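PDB 6RXA: argininosuccinate lyase from Chelativorans sp., which is a C-N lyase of the aspartase/fumarase superfamily, known as EDDS lyase, and probably splits argininosuccinate reversibly into fumarate and L-arginine. Local coordinates for residues A[104-107]-A[108-112]; A[42-45]-A[46-50]; A[115-118]-A[119-123]; A[483-486]-A[487-491]. The protein carries 2 engineered substitutions. One frame throughout, in Å; residues are numbered along the deposited sequence. Where two conformers were deposited one is given.

Contact 1: A[104-107]-A[108-112]. With FMT (formic acid), chain B; FMT (formic acid), chain D.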
loop_
_atom_site.group_PDB
_atom_site.type_symbol
_atom_site.label_atom_id
_atom_site.label_comp_id
_atom_site.label_asym_id
_atom_site.label_seq_id
_atom_site.Cartn_x
_atom_site.Cartn_y
_atom_site.Cartn_z
ATOM N N GLY A 104 -32.338 10.555 28.132
ATOM C CA GLY A 104 -32.599 9.947 26.839
ATOM C C GLY A 104 -33.042 10.930 25.780
ATOM O O GLY A 104 -32.891 10.662 24.579
ATOM N N LYS A 105 -33.574 12.075 26.191
ATOM C CA LYS A 105 -34.045 13.050 25.222
ATOM C C LYS A 105 -32.913 13.737 24.486
ATOM O O LYS A 105 -33.167 14.374 23.460
ATOM C CB LYS A 105 -34.934 14.093 25.908
ATOM C CG LYS A 105 -36.263 13.526 26.369
ATOM C CD LYS A 105 -37.281 14.633 26.633
ATOM C CE LYS A 105 -38.641 14.058 26.980
ATOM N NZ LYS A 105 -39.671 15.130 27.060
ATOM N N MET A 106 -31.674 13.652 24.984
ATOM C CA MET A 106 -30.592 14.279 24.238
ATOM C C MET A 106 -30.325 13.569 22.914
ATOM O O MET A 106 -29.612 14.114 22.071
ATOM C CB MET A 106 -29.299 14.382 25.061
ATOM C CG MET A 106 -28.482 13.099 25.221
ATOM S SD MET A 106 -26.731 13.497 25.510
ATOM C CE MET A 106 -26.136 11.911 26.087
ATOM N N HIS A 107 -30.876 12.375 22.713
ATOM C CA HIS A 107 -30.664 11.644 21.469
ATOM C C HIS A 107 -31.774 11.879 20.455
ATOM O O HIS A 107 -31.727 11.308 19.364
ATOM C CB HIS A 107 -30.529 10.148 21.746
ATOM C CG HIS A 107 -29.596 9.437 20.808
ATOM N ND1 HIS A 107 -28.328 9.898 20.531
ATOM C CD2 HIS A 107 -29.747 8.299 20.092
ATOM C CE1 HIS A 107 -27.736 9.073 19.684
ATOM N NE2 HIS A 107 -28.571 8.090 19.411
ATOM N N ILE A 108 -32.771 12.707 20.781
ATOM C CA ILE A 108 -33.839 12.983 19.827
ATOM C C ILE A 108 -33.255 13.536 18.534
ATOM O O ILE A 108 -32.472 14.497 18.538
ATOM C CB ILE A 108 -34.871 13.937 20.448
ATOM C CG1 ILE A 108 -35.694 13.205 21.510
ATOM C CG2 ILE A 108 -35.766 14.510 19.356
ATOM C CD1 ILE A 108 -36.558 14.137 22.372
ATOM N N GLY A 109 -33.643 12.937 17.412
ATOM C CA GLY A 109 -33.213 13.413 16.112
ATOM C C GLY A 109 -31.773 13.121 15.743
ATOM O O GLY A 109 -31.267 13.702 14.786
ATOM N N ARG A 110 -31.108 12.208 16.450
ATOM C CA ARG A 110 -29.675 11.983 16.305
ATOM C C ARG A 110 -29.390 10.490 16.346
ATOM O O ARG A 110 -30.241 9.678 16.712
ATOM C CB ARG A 110 -28.928 12.707 17.444
ATOM C CG ARG A 110 -27.437 12.759 17.330
ATOM C CD ARG A 110 -26.865 13.585 18.473
ATOM N NE ARG A 110 -27.080 12.989 19.786
ATOM C CZ ARG A 110 -26.412 13.373 20.869
ATOM N NH1 ARG A 110 -25.499 14.325 20.762
ATOM N NH2 ARG A 110 -26.626 12.795 22.041
ATOM N N SER A 111 -28.170 10.132 15.950
ATOM C CA SER A 111 -27.704 8.757 15.957
ATOM C C SER A 111 -26.263 8.739 16.428
ATOM O O SER A 111 -25.564 9.755 16.386
ATOM C CB SER A 111 -27.798 8.189 14.528
ATOM O OG SER A 111 -27.152 6.938 14.348
ATOM N N ARG A 112 -25.787 7.558 16.823
ATOM C CA ARG A 112 -24.342 7.408 16.941
ATOM C C ARG A 112 -23.636 7.654 15.606
ATOM O O ARG A 112 -22.453 8.024 15.598
ATOM C CB ARG A 112 -23.969 6.026 17.486
ATOM C CG ARG A 112 -24.249 5.869 18.986
ATOM C CD ARG A 112 -23.814 4.498 19.510
ATOM N NE ARG A 112 -24.524 3.406 18.840
ATOM C CZ ARG A 112 -24.334 2.113 19.087
ATOM N NH1 ARG A 112 -23.452 1.728 19.990
ATOM N NH2 ARG A 112 -25.026 1.201 18.418
HETATM C C FMT B . -26.654 3.949 15.363
HETATM O O1 FMT B . -27.750 4.203 14.884
HETATM O O2 FMT B . -26.500 2.975 16.092
HETATM C C FMT D . -22.376 -1.773 19.749
HETATM O O1 FMT D . -23.407 -1.106 19.868
HETATM O O2 FMT D . -21.269 -1.250 19.599
#

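Contact 2: A[42-45]-A[46-50]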
loop_
_atom_site.group_PDB
_atom_site.type_symbol
_atom_site.label_atom_id
_atom_site.label_comp_id
_atom_site.label_asym_id
_atom_site.label_seq_id
_atom_site.Cartn_x
_atom_site.Cartn_y
_atom_site.Cartn_z
ATOM N N TYR A 42 -14.750 16.080 22.032
ATOM C CA TYR A 42 -15.550 16.661 20.958
ATOM C C TYR A 42 -16.974 16.124 20.980
ATOM O O TYR A 42 -17.932 16.884 20.781
ATOM C CB TYR A 42 -14.880 16.389 19.609
ATOM C CG TYR A 42 -13.493 16.981 19.537
ATOM C CD1 TYR A 42 -13.305 18.335 19.287
ATOM C CD2 TYR A 42 -12.370 16.200 19.758
ATOM C CE1 TYR A 42 -12.031 18.891 19.243
ATOM C CE2 TYR A 42 -11.090 16.756 19.712
ATOM C CZ TYR A 42 -10.932 18.093 19.463
ATOM O OH TYR A 42 -9.656 18.622 19.411
ATOM N N ASP A 43 -17.132 14.817 21.209
ATOM C CA ASP A 43 -18.468 14.261 21.395
ATOM C C ASP A 43 -19.226 15.018 22.479
ATOM O O ASP A 43 -20.421 15.295 22.328
ATOM C CB ASP A 43 -18.394 12.776 21.763
ATOM C CG ASP A 43 -18.146 11.871 20.560
ATOM O OD1 ASP A 43 -17.920 12.367 19.442
ATOM O OD2 ASP A 43 -18.183 10.638 20.745
ATOM N N SER A 44 -18.544 15.368 23.580
ATOM C CA SER A 44 -19.197 16.084 24.675
ATOM C C SER A 44 -19.641 17.478 24.242
ATOM O O SER A 44 -20.702 17.958 24.663
ATOM C CB SER A 44 -18.267 16.161 25.887
ATOM O OG SER A 44 -18.219 14.920 26.566
ATOM N N GLN A 45 -18.837 18.147 23.416
ATOM C CA GLN A 45 -19.251 19.424 22.849
ATOM C C GLN A 45 -20.455 19.246 21.936
ATOM O O GLN A 45 -21.378 20.073 21.945
ATOM C CB GLN A 45 -18.086 20.056 22.092
ATOM C CG GLN A 45 -16.985 20.551 23.006
ATOM C CD GLN A 45 -17.454 21.642 23.954
ATOM O OE1 GLN A 45 -17.745 22.762 23.531
ATOM N NE2 GLN A 45 -17.530 21.318 25.242
ATOM N N ILE A 46 -20.471 18.169 21.149
ATOM C CA ILE A 46 -21.610 17.902 20.272
ATOM C C ILE A 46 -22.888 17.716 21.078
ATOM O O ILE A 46 -23.952 18.217 20.696
ATOM C CB ILE A 46 -21.303 16.704 19.355
ATOM C CG1 ILE A 46 -20.203 17.095 18.361
ATOM C CG2 ILE A 46 -22.571 16.206 18.680
ATOM C CD1 ILE A 46 -19.594 15.894 17.641
ATOM N N HIS A 47 -22.816 16.995 22.200
ATOM C CA HIS A 47 -24.017 16.832 23.016
ATOM C C HIS A 47 -24.575 18.188 23.425
ATOM O O HIS A 47 -25.789 18.415 23.391
ATOM C CB HIS A 47 -23.723 16.024 24.279
ATOM C CG HIS A 47 -23.182 14.660 24.020
ATOM N ND1 HIS A 47 -23.525 13.916 22.914
ATOM C CD2 HIS A 47 -22.300 13.907 24.722
ATOM C CE1 HIS A 47 -22.881 12.764 22.946
ATOM N NE2 HIS A 47 -22.128 12.736 24.029
ATOM N N ARG A 48 -23.695 19.100 23.838
ATOM C CA ARG A 48 -24.139 20.423 24.261
ATOM C C ARG A 48 -24.747 21.190 23.092
ATOM O O ARG A 48 -25.816 21.797 23.230
ATOM C CB ARG A 48 -22.961 21.179 24.870
ATOM C CG ARG A 48 -22.525 20.617 26.213
ATOM C CD ARG A 48 -21.302 21.330 26.754
ATOM N NE ARG A 48 -21.017 20.916 28.128
ATOM C CZ ARG A 48 -20.428 19.770 28.458
ATOM N NH1 ARG A 48 -20.058 18.911 27.525
ATOM N NH2 ARG A 48 -20.208 19.480 29.732
ATOM N N ALA A 49 -24.080 21.182 21.938
ATOM C CA ALA A 49 -24.600 21.921 20.790
ATOM C C ALA A 49 -25.931 21.350 20.316
ATOM O O ALA A 49 -26.853 22.106 19.971
ATOM C CB ALA A 49 -23.585 21.912 19.647
ATOM N N HIS A 50 -26.043 20.023 20.265
ATOM C CA HIS A 50 -27.292 19.406 19.840
ATOM C C HIS A 50 -28.421 19.785 20.786
ATOM O O HIS A 50 -29.515 20.168 20.348
ATOM C CB HIS A 50 -27.106 17.893 19.777
ATOM C CG HIS A 50 -28.312 17.169 19.285
ATOM N ND1 HIS A 50 -28.701 17.190 17.961
ATOM C CD2 HIS A 50 -29.217 16.405 19.936
ATOM C CE1 HIS A 50 -29.800 16.467 17.824
ATOM N NE2 HIS A 50 -30.137 15.987 19.006
#

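Contact 3: A[115-118]-A[119-123]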
loop_
_atom_site.group_PDB
_atom_site.type_symbol
_atom_site.label_atom_id
_atom_site.label_comp_id
_atom_site.label_asym_id
_atom_site.label_seq_id
_atom_site.Cartn_x
_atom_site.Cartn_y
_atom_site.Cartn_z
ATOM N N LEU A 115 -23.206 11.529 15.028
ATOM C CA LEU A 115 -22.334 11.920 16.132
ATOM C C LEU A 115 -20.892 11.501 15.863
ATOM O O LEU A 115 -19.959 12.305 16.004
ATOM C CB LEU A 115 -22.828 11.278 17.435
ATOM C CG LEU A 115 -21.873 11.338 18.632
ATOM C CD1 LEU A 115 -21.715 12.770 19.124
ATOM C CD2 LEU A 115 -22.373 10.447 19.765
ATOM N N ALA A 116 -20.691 10.236 15.491
ATOM C CA ALA A 116 -19.344 9.720 15.265
ATOM C C ALA A 116 -18.658 10.463 14.130
ATOM O O ALA A 116 -17.493 10.847 14.249
ATOM C CB ALA A 116 -19.393 8.219 14.976
ATOM N N ASN A 117 -19.361 10.661 13.012
ATOM C CA ASN A 117 -18.749 11.336 11.870
ATOM C C ASN A 117 -18.366 12.762 12.247
ATOM O O ASN A 117 -17.267 13.228 11.913
ATOM C CB ASN A 117 -19.713 11.324 10.677
ATOM C CG ASN A 117 -19.022 11.585 9.336
ATOM O OD1 ASN A 117 -18.799 12.734 8.942
ATOM N ND2 ASN A 117 -18.741 10.512 8.596
ATOM N N ALA A 118 -19.251 13.458 12.969
ATOM C CA ALA A 118 -18.988 14.840 13.368
ATOM C C ALA A 118 -17.846 14.934 14.371
ATOM O O ALA A 118 -16.989 15.824 14.260
ATOM C CB ALA A 118 -20.252 15.478 13.952
ATOM N N GLY A 119 -17.824 14.058 15.381
ATOM C CA GLY A 119 -16.755 14.120 16.364
ATOM C C GLY A 119 -15.393 13.848 15.752
ATOM O O GLY A 119 -14.403 14.501 16.095
ATOM N N LYS A 120 -15.322 12.869 14.850
ATOM C CA LYS A 120 -14.068 12.590 14.147
ATOM C C LYS A 120 -13.622 13.798 13.339
ATOM O O LYS A 120 -12.435 14.144 13.322
ATOM C CB LYS A 120 -14.223 11.381 13.218
ATOM C CG LYS A 120 -12.956 10.999 12.384
ATOM C CD LYS A 120 -11.914 10.268 13.251
ATOM C CE LYS A 120 -10.569 10.038 12.562
ATOM N NZ LYS A 120 -10.667 9.032 11.475
ATOM N N ARG A 121 -14.569 14.474 12.681
ATOM C CA ARG A 121 -14.235 15.676 11.925
ATOM C C ARG A 121 -13.704 16.781 12.837
ATOM O O ARG A 121 -12.756 17.488 12.476
ATOM C CB ARG A 121 -15.455 16.172 11.144
ATOM C CG ARG A 121 -15.800 15.380 9.886
ATOM C CD ARG A 121 -17.179 15.811 9.370
ATOM N NE ARG A 121 -17.495 15.160 8.102
ATOM C CZ ARG A 121 -17.078 15.595 6.916
ATOM N NH1 ARG A 121 -16.343 16.690 6.828
ATOM N NH2 ARG A 121 -17.409 14.924 5.825
ATOM N N MET A 122 -14.305 16.961 14.021
ATOM C CA MET A 122 -13.809 17.999 14.919
ATOM C C MET A 122 -12.403 17.676 15.411
ATOM O O MET A 122 -11.552 18.570 15.525
ATOM C CB MET A 122 -14.764 18.155 16.097
ATOM C CG MET A 122 -16.116 18.711 15.712
ATOM S SD MET A 122 -17.220 18.895 17.135
ATOM C CE MET A 122 -16.571 20.365 17.896
ATOM N N PHE A 123 -12.143 16.405 15.709
ATOM C CA PHE A 123 -10.800 15.978 16.075
ATOM C C PHE A 123 -9.820 16.225 14.934
ATOM O O PHE A 123 -8.773 16.848 15.138
ATOM C CB PHE A 123 -10.814 14.496 16.459
ATOM C CG PHE A 123 -9.451 13.885 16.542
ATOM C CD1 PHE A 123 -8.570 14.274 17.531
ATOM C CD2 PHE A 123 -9.052 12.934 15.622
ATOM C CE1 PHE A 123 -7.300 13.730 17.587
ATOM C CE2 PHE A 123 -7.780 12.376 15.688
ATOM C CZ PHE A 123 -6.918 12.776 16.671
HETATM O O HOH W 1 -19.511 12.963 6.016
#

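Contact 4: A[483-486]-A[487-491]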
loop_
_atom_site.group_PDB
_atom_site.type_symbol
_atom_site.label_atom_id
_atom_site.label_comp_id
_atom_site.label_asym_id
_atom_site.label_seq_id
_atom_site.Cartn_x
_atom_site.Cartn_y
_atom_site.Cartn_z
ATOM N N LYS A 483 -16.688 28.120 20.150
ATOM C CA LYS A 483 -16.661 27.390 21.408
ATOM C C LYS A 483 -17.103 28.283 22.558
ATOM O O LYS A 483 -17.808 27.833 23.469
ATOM C CB LYS A 483 -15.280 26.781 21.638
ATOM C CG LYS A 483 -15.247 25.801 22.801
ATOM C CD LYS A 483 -13.914 25.062 22.874
ATOM C CE LYS A 483 -13.932 24.030 23.994
ATOM N NZ LYS A 483 -12.645 23.300 24.135
ATOM N N GLN A 484 -16.749 29.576 22.517
ATOM C CA GLN A 484 -17.185 30.492 23.571
ATOM C C GLN A 484 -18.682 30.773 23.478
ATOM O O GLN A 484 -19.368 30.852 24.508
ATOM C CB GLN A 484 -16.383 31.791 23.514
ATOM C CG GLN A 484 -16.529 32.651 24.769
ATOM C CD GLN A 484 -16.046 31.938 26.022
ATOM O OE1 GLN A 484 -14.873 31.581 26.139
ATOM N NE2 GLN A 484 -16.958 31.710 26.958
ATOM N N THR A 485 -19.207 30.935 22.257
ATOM C CA THR A 485 -20.646 31.122 22.081
ATOM C C THR A 485 -21.420 29.945 22.669
ATOM O O THR A 485 -22.429 30.134 23.363
ATOM C CB THR A 485 -20.985 31.292 20.597
ATOM O OG1 THR A 485 -20.440 32.518 20.099
ATOM C CG2 THR A 485 -22.499 31.299 20.382
ATOM N N LEU A 486 -20.963 28.722 22.391
ATOM C CA LEU A 486 -21.616 27.536 22.935
ATOM C C LEU A 486 -21.543 27.525 24.455
ATOM O O LEU A 486 -22.542 27.266 25.137
ATOM C CB LEU A 486 -20.965 26.282 22.353
ATOM C CG LEU A 486 -21.527 24.932 22.801
ATOM C CD1 LEU A 486 -23.036 24.891 22.596
ATOM C CD2 LEU A 486 -20.822 23.809 22.051
ATOM N N ALA A 487 -20.359 27.803 25.011
ATOM C CA ALA A 487 -20.214 27.807 26.463
ATOM C C ALA A 487 -21.140 28.837 27.104
ATOM O O ALA A 487 -21.799 28.551 28.114
ATOM C CB ALA A 487 -18.750 28.051 26.833
ATOM N N ASP A 488 -21.235 30.032 26.505
ATOM C CA ASP A 488 -22.141 31.058 27.012
ATOM C C ASP A 488 -23.593 30.603 26.952
ATOM O O ASP A 488 -24.370 30.864 27.879
ATOM C CB ASP A 488 -22.002 32.338 26.184
ATOM C CG ASP A 488 -20.698 33.063 26.430
ATOM O OD1 ASP A 488 -19.928 32.637 27.319
ATOM O OD2 ASP A 488 -20.444 34.054 25.717
ATOM N N SER A 489 -23.980 29.949 25.854
ATOM C CA SER A 489 -25.355 29.495 25.694
ATOM C C SER A 489 -25.705 28.461 26.753
ATOM O O SER A 489 -26.801 28.490 27.328
ATOM C CB SER A 489 -25.548 28.892 24.300
ATOM O OG SER A 489 -25.452 29.879 23.286
ATOM N N VAL A 490 -24.786 27.530 27.015
ATOM C CA VAL A 490 -25.020 26.507 28.027
ATOM C C VAL A 490 -25.213 27.146 29.392
ATOM O O VAL A 490 -26.129 26.784 30.140
ATOM C CB VAL A 490 -23.855 25.498 28.013
ATOM C CG1 VAL A 490 -23.930 24.565 29.197
ATOM C CG2 VAL A 490 -23.866 24.710 26.729
ATOM N N GLN A 491 -24.370 28.119 29.742
ATOM C CA GLN A 491 -24.508 28.739 31.055
ATOM C C GLN A 491 -25.799 29.546 31.146
ATOM O O GLN A 491 -26.470 29.530 32.187
ATOM C CB GLN A 491 -23.274 29.568 31.393
ATOM C CG GLN A 491 -22.056 28.726 31.783
ATOM C CD GLN A 491 -22.390 27.554 32.709
ATOM O OE1 GLN A 491 -22.106 26.387 32.386
ATOM N NE2 GLN A 491 -23.006 27.855 33.857
#

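Contact 1: A[104-107]-A[108-112]
His107 and Arg110 are the ends of a type II beta turn that leads into Ser111 and Arg112, which bind fumarate and succinate. Arg110 N closes it on His107 O (3.1 Å); Gly109 suits the turn because it takes positive phi easily. Just before, Ile108 N bonds to Lys105 O at 3.2 Å. Arg110 leaves the backbone with CG anti to its N (chi1 -171°) and then bends at chi3, bringing its guanidinium to the His107 ring at a steep 63° between planes. NE gives a weak bond to ND1 (3.4 Å), while NH1 bonds to His47. Arg110 O lies over one face of the imidazole, whose NE2 bonds to Ser281 of a third subunit. A leucine in place of His107 would probably cost that serine one of its two bonds to this loop and Arg110 NE its weak acceptor. Ser111 OG caps the next helix at Asn113 N and weakly meets one formate, probably from the crystallisation liquor; Arg112 NH1 holds O1 of a second at 2.8 Å, in the guanidinium plane. The loop joins helix 88-99 to helix 112-147, and Met106 packs among Leu95 of helix 88-99, Val51 of helix 35-56 and Leu72 of helix 62-79.

Contact 2: A[42-45]-A[46-50]
One face of the His47 ring covers Asp43 O, which stands 3.2 Å above the ring plane and over its centre. The same oxygen accepts the helical bond from His47 N (2.9 Å), and the first torsion, CG anti to the carbonyl carbon (chi1 -59°), turns the imidazole back over the preceding turn. One residue on, Arg48 runs extended from CG to NE and then turns at its last torsion, so that NH1 comes back to Ser44 O. This bond is weak (3.1 Å), as is the one from Arg48 N to the same oxygen (3.3 Å); Ser44 O lies near the guanidinium plane. The planes of the Gln45 amide and that guanidinium are nearly parallel (14°), though the two chains cross at a slant, with Gln45 NE2 4.1 Å from Arg48 CD. A long, charged arginine suits the place because its NH2 forms a salt bridge with Asp76, which also bonds to Ser44 OG. Ile46, beta-branched and apolar, rests CG1 3.3 Å from Tyr42 O and faces Leu115 and Met122 of helix 112-147. Gln45 and Ala49 lie against Leu486 of helix 451-500, while His47, its ND1 held by Arg110, and Arg48 meet Leu72 of helix 62-79.

Contact 3: A[115-118]-A[119-123]
From Leu115 to Phe123 the chain is one uninterrupted alpha helix, in which the N-H groups of Gly119 to Phe123 each reach the carbonyl four residues back. Gly119 N bonds to Leu115 O at 2.8 Å, and Met122 N to Ala118 O at 2.9 Å. Across one turn of this helix Asn117 meets Arg121. The arginine, extended from CG to NE, puts NE 2.9 Å from Asn117 OD1; the bond is fairly straight (155°), and the oxygen sits within 7° of the guanidinium plane. The asparagine reaches it with CG anti to its backbone N (chi1 -161°). A water bridges the pair, 3.0 Å from Asn117 OD1 and accepting from Arg121 NH2. The helix, residues 112-147, is one of the long helices of this largely helical lyase, and its first turn carries Arg112 and Asn113, which bind succinate. Arginine suits its buried place because NH1 also binds the carbonyls of Arg192 and Ile193. A methionine in its place would probably take from Asn117 OD1 its NE bond and from those two carbonyls the NH1 they share. An amide suits Asn117, since its ND2 donates to Gly234 O while OD1 accepts. Small Ala118 fits against Leu198, and Phe123 packs on Ala38 of helix 35-56.

Contact 4: A[483-486]-A[487-491]
Gln484 and Asp488 pair across one turn of helix 451-500. Gln484 NE2 gives a hydrogen bond to Asp488 OD1 at 3.1 Å, within 6° of its own amide plane but approaching the carboxylate from above, 42° out of that plane. Glutamine suits the site: with CG anti to the backbone N and a bend at chi2, its amide nitrogen extends along the helix to the acid. Alongside, the main chain bonds regularly, Asp488 N to Gln484 O at 2.9 Å. Thr485 O is gripped twice by one residue, by Ser489 N at 2.9 Å and Ser489 OG at 3.0 Å, the two coming from opposite faces of the carbonyl plane. The serine hydroxyl is placed there by a first torsion of -68°, which sets OG anti to its own carbonyl carbon and beside its N. Thr485 OG1 does likewise one turn earlier, bonding to Asn481 O. On the buried side Leu486 CD1 touches Val490 CG2 at 4.2 Å, and the leucine packs on Val52 of helix 35-56. The helix is thus amphipathic: the hydroxyls of Thr485 and Ser489 each bond to a carbonyl one turn back, a glutamine steadies the acid on the exposed side, and the buried face toward helix 35-56 is mainly aliphatic.

Along the chain the order is contact 2, contact 1, contact 3 and contact 4, and all four lie on the same side of the chain's centre. Contact 2, on helix 35-56, touches each of the others, its centre 10 to 11 Å from theirs. The turn of contact 1 leads directly into helix 112-147, which carries contact 3 and packs against helix 35-56 through Ile46 and Met122. Helix 451-500, with contact 4, covers another side of helix 35-56; contact 4 itself touches neither contact 1 nor contact 3, the nearest atoms being about 11 and 7 Å away. Helix 35-56 thus joins the substrate-binding loop to the chain's last long helix.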